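Local coordinates for nuclear hormone receptor HR38 (Drosophila melanogaster, PDB 1PDU), which is an orphan nuclear receptor, probably a transcription factor, that mediates an atypical ecdysteroid signalling pathway, at residues A[126-131]-A[212-217]. Numbering follows the deposited sequence.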
loop_
_atom_site.group_PDB
_atom_site.type_symbol
_atom_site.label_atom_id
_atom_site.label_comp_id
_atom_site.label_asym_id
_atom_site.label_seq_id
_atom_site.Cartn_x
_atom_site.Cartn_y
_atom_site.Cartn_z
ATOM N N GLY A 126 9.591 10.798 -9.493
ATOM C CA GLY A 126 9.254 11.551 -10.684
ATOM C C GLY A 126 7.886 12.179 -10.476
ATOM O O GLY A 126 7.425 12.300 -9.335
ATOM N N GLU A 127 7.228 12.569 -11.566
ATOM C CA GLU A 127 5.905 13.182 -11.476
ATOM C C GLU A 127 4.884 12.249 -10.854
ATOM O O GLU A 127 3.855 12.689 -10.345
ATOM C CB GLU A 127 5.417 13.636 -12.854
ATOM C CG GLU A 127 5.747 15.093 -13.164
ATOM C CD GLU A 127 5.175 16.067 -12.120
ATOM O OE1 GLU A 127 3.925 16.193 -12.023
ATOM O OE2 GLU A 127 5.985 16.701 -11.396
ATOM N N TRP A 128 5.166 10.955 -10.897
ATOM C CA TRP A 128 4.264 9.981 -10.311
ATOM C C TRP A 128 3.903 10.307 -8.844
ATOM O O TRP A 128 2.790 10.032 -8.394
ATOM C CB TRP A 128 4.897 8.598 -10.413
ATOM C CG TRP A 128 4.133 7.536 -9.730
ATOM C CD1 TRP A 128 2.793 7.319 -9.803
ATOM C CD2 TRP A 128 4.667 6.500 -8.907
ATOM N NE1 TRP A 128 2.455 6.208 -9.081
ATOM C CE2 TRP A 128 3.588 5.683 -8.519
ATOM C CE3 TRP A 128 5.956 6.179 -8.464
ATOM C CZ2 TRP A 128 3.755 4.561 -7.704
ATOM C CZ3 TRP A 128 6.123 5.059 -7.653
ATOM C CH2 TRP A 128 5.024 4.264 -7.282
ATOM N N LEU A 129 4.838 10.895 -8.101
ATOM C CA LEU A 129 4.580 11.237 -6.705
ATOM C C LEU A 129 3.395 12.197 -6.596
ATOM O O LEU A 129 2.521 12.023 -5.742
ATOM C CB LEU A 129 5.824 11.902 -6.131
ATOM C CG LEU A 129 5.693 12.223 -4.647
ATOM C CD1 LEU A 129 5.526 10.968 -3.787
ATOM C CD2 LEU A 129 6.920 12.954 -4.104
ATOM N N ASN A 130 3.373 13.210 -7.459
ATOM C CA ASN A 130 2.285 14.178 -7.464
ATOM C C ASN A 130 0.956 13.471 -7.659
ATOM O O ASN A 130 -0.044 13.852 -7.063
ATOM C CB ASN A 130 2.498 15.218 -8.567
ATOM C CG ASN A 130 3.426 16.328 -8.133
ATOM O OD1 ASN A 130 3.435 16.730 -6.975
ATOM N ND2 ASN A 130 4.224 16.829 -9.070
ATOM N N ASP A 131 0.940 12.440 -8.495
ATOM C CA ASP A 131 -0.287 11.693 -8.716
ATOM C C ASP A 131 -0.647 10.922 -7.443
ATOM O O ASP A 131 -1.826 10.734 -7.133
ATOM C CB ASP A 131 -0.113 10.747 -9.901
ATOM C CG ASP A 131 -0.027 11.491 -11.223
ATOM O OD1 ASP A 131 -1.035 12.123 -11.625
ATOM O OD2 ASP A 131 1.048 11.461 -11.856
ATOM N N SER A 212 -0.956 2.739 -9.458
ATOM C CA SER A 212 0.101 1.744 -9.357
ATOM C C SER A 212 0.767 1.412 -10.701
ATOM O O SER A 212 1.986 1.280 -10.784
ATOM C CB SER A 212 -0.482 0.476 -8.723
ATOM O OG SER A 212 0.289 -0.660 -9.049
ATOM N N VAL A 213 -0.036 1.274 -11.751
ATOM C CA VAL A 213 0.478 0.977 -13.085
ATOM C C VAL A 213 1.482 2.053 -13.501
ATOM O O VAL A 213 2.516 1.778 -14.122
ATOM C CB VAL A 213 -0.684 0.929 -14.107
ATOM C CG1 VAL A 213 -0.149 0.857 -15.525
ATOM C CG2 VAL A 213 -1.563 -0.276 -13.818
ATOM N N GLN A 214 1.159 3.286 -13.142
ATOM C CA GLN A 214 1.998 4.427 -13.446
ATOM C C GLN A 214 3.328 4.293 -12.692
ATOM O O GLN A 214 4.368 4.800 -13.124
ATOM C CB GLN A 214 1.259 5.682 -13.015
ATOM C CG GLN A 214 1.731 6.936 -13.639
ATOM C CD GLN A 214 0.963 8.118 -13.112
ATOM O OE1 GLN A 214 -0.275 8.078 -13.012
ATOM N NE2 GLN A 214 1.683 9.186 -12.772
ATOM N N GLY A 215 3.281 3.607 -11.553
ATOM C CA GLY A 215 4.480 3.398 -10.767
ATOM C C GLY A 215 5.403 2.414 -11.458
ATOM O O GLY A 215 6.621 2.601 -11.474
ATOM N N LEU A 216 4.824 1.360 -12.022
ATOM C CA LEU A 216 5.605 0.358 -12.729
ATOM C C LEU A 216 6.384 1.008 -13.861
ATOM O O LEU A 216 7.531 0.648 -14.123
ATOM C CB LEU A 216 4.698 -0.715 -13.321
ATOM C CG LEU A 216 4.070 -1.661 -12.322
ATOM C CD1 LEU A 216 3.139 -2.610 -13.065
ATOM C CD2 LEU A 216 5.180 -2.408 -11.569
ATOM N N GLN A 217 5.743 1.958 -14.536
ATOM C CA GLN A 217 6.373 2.666 -15.640
ATOM C C GLN A 217 7.617 3.365 -15.141
ATOM O O GLN A 217 8.684 3.277 -15.752
ATOM C CB GLN A 217 5.405 3.689 -16.235
ATOM C CG GLN A 217 4.372 3.093 -17.188
ATOM C CD GLN A 217 3.064 3.872 -17.209
ATOM O OE1 GLN A 217 3.054 5.106 -17.128
ATOM N NE2 GLN A 217 1.953 3.154 -17.327
#
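The indole of Trp128 lies against the backbone of helix 204-225 at Gly215, and its atoms can be taken in order from the main chain outward. CB of Trp128 has the amide of Gln214 as its neighbour, at 4.0 Å from NE2. With CG anti to the backbone N (chi1 174°), the ring is carried across to the other helix. CD1 then meets the Gln214 side chain, which runs past it in the opposite direction, the amide and indole planes standing 57° apart. NE1 gives its hydrogen to the carbonyl oxygen of Leu211, one turn back from Gly215, so the ring nitrogen has its partner in the same helix. CE2 comes within 3.3 Å of Gly215 CA. This carbon sits over the six-membered ring, 3.4 Å from its centroid and 14° off the normal, which meets the geometry of a CH-pi contact. The absence of a side chain at Gly215 allows so close an approach.

Both segments belong to the mostly helical ligand-binding domain of a nuclear receptor; here the start of helix 128-142 packs on the long helix 204-225, with Val94 of helix 78-100 also touching Trp128.

Beside the indole, Gln214 extends beyond CG to place NE2 2.5 Å from OD2 of Asp131, in a fairly straight hydrogen bond whose length is unusually short and doubtful in its exact value. The oxygen lies in the amide plane, yet NE2 approaches from above the carboxylate plane, the two groups crossing nearly at right angles.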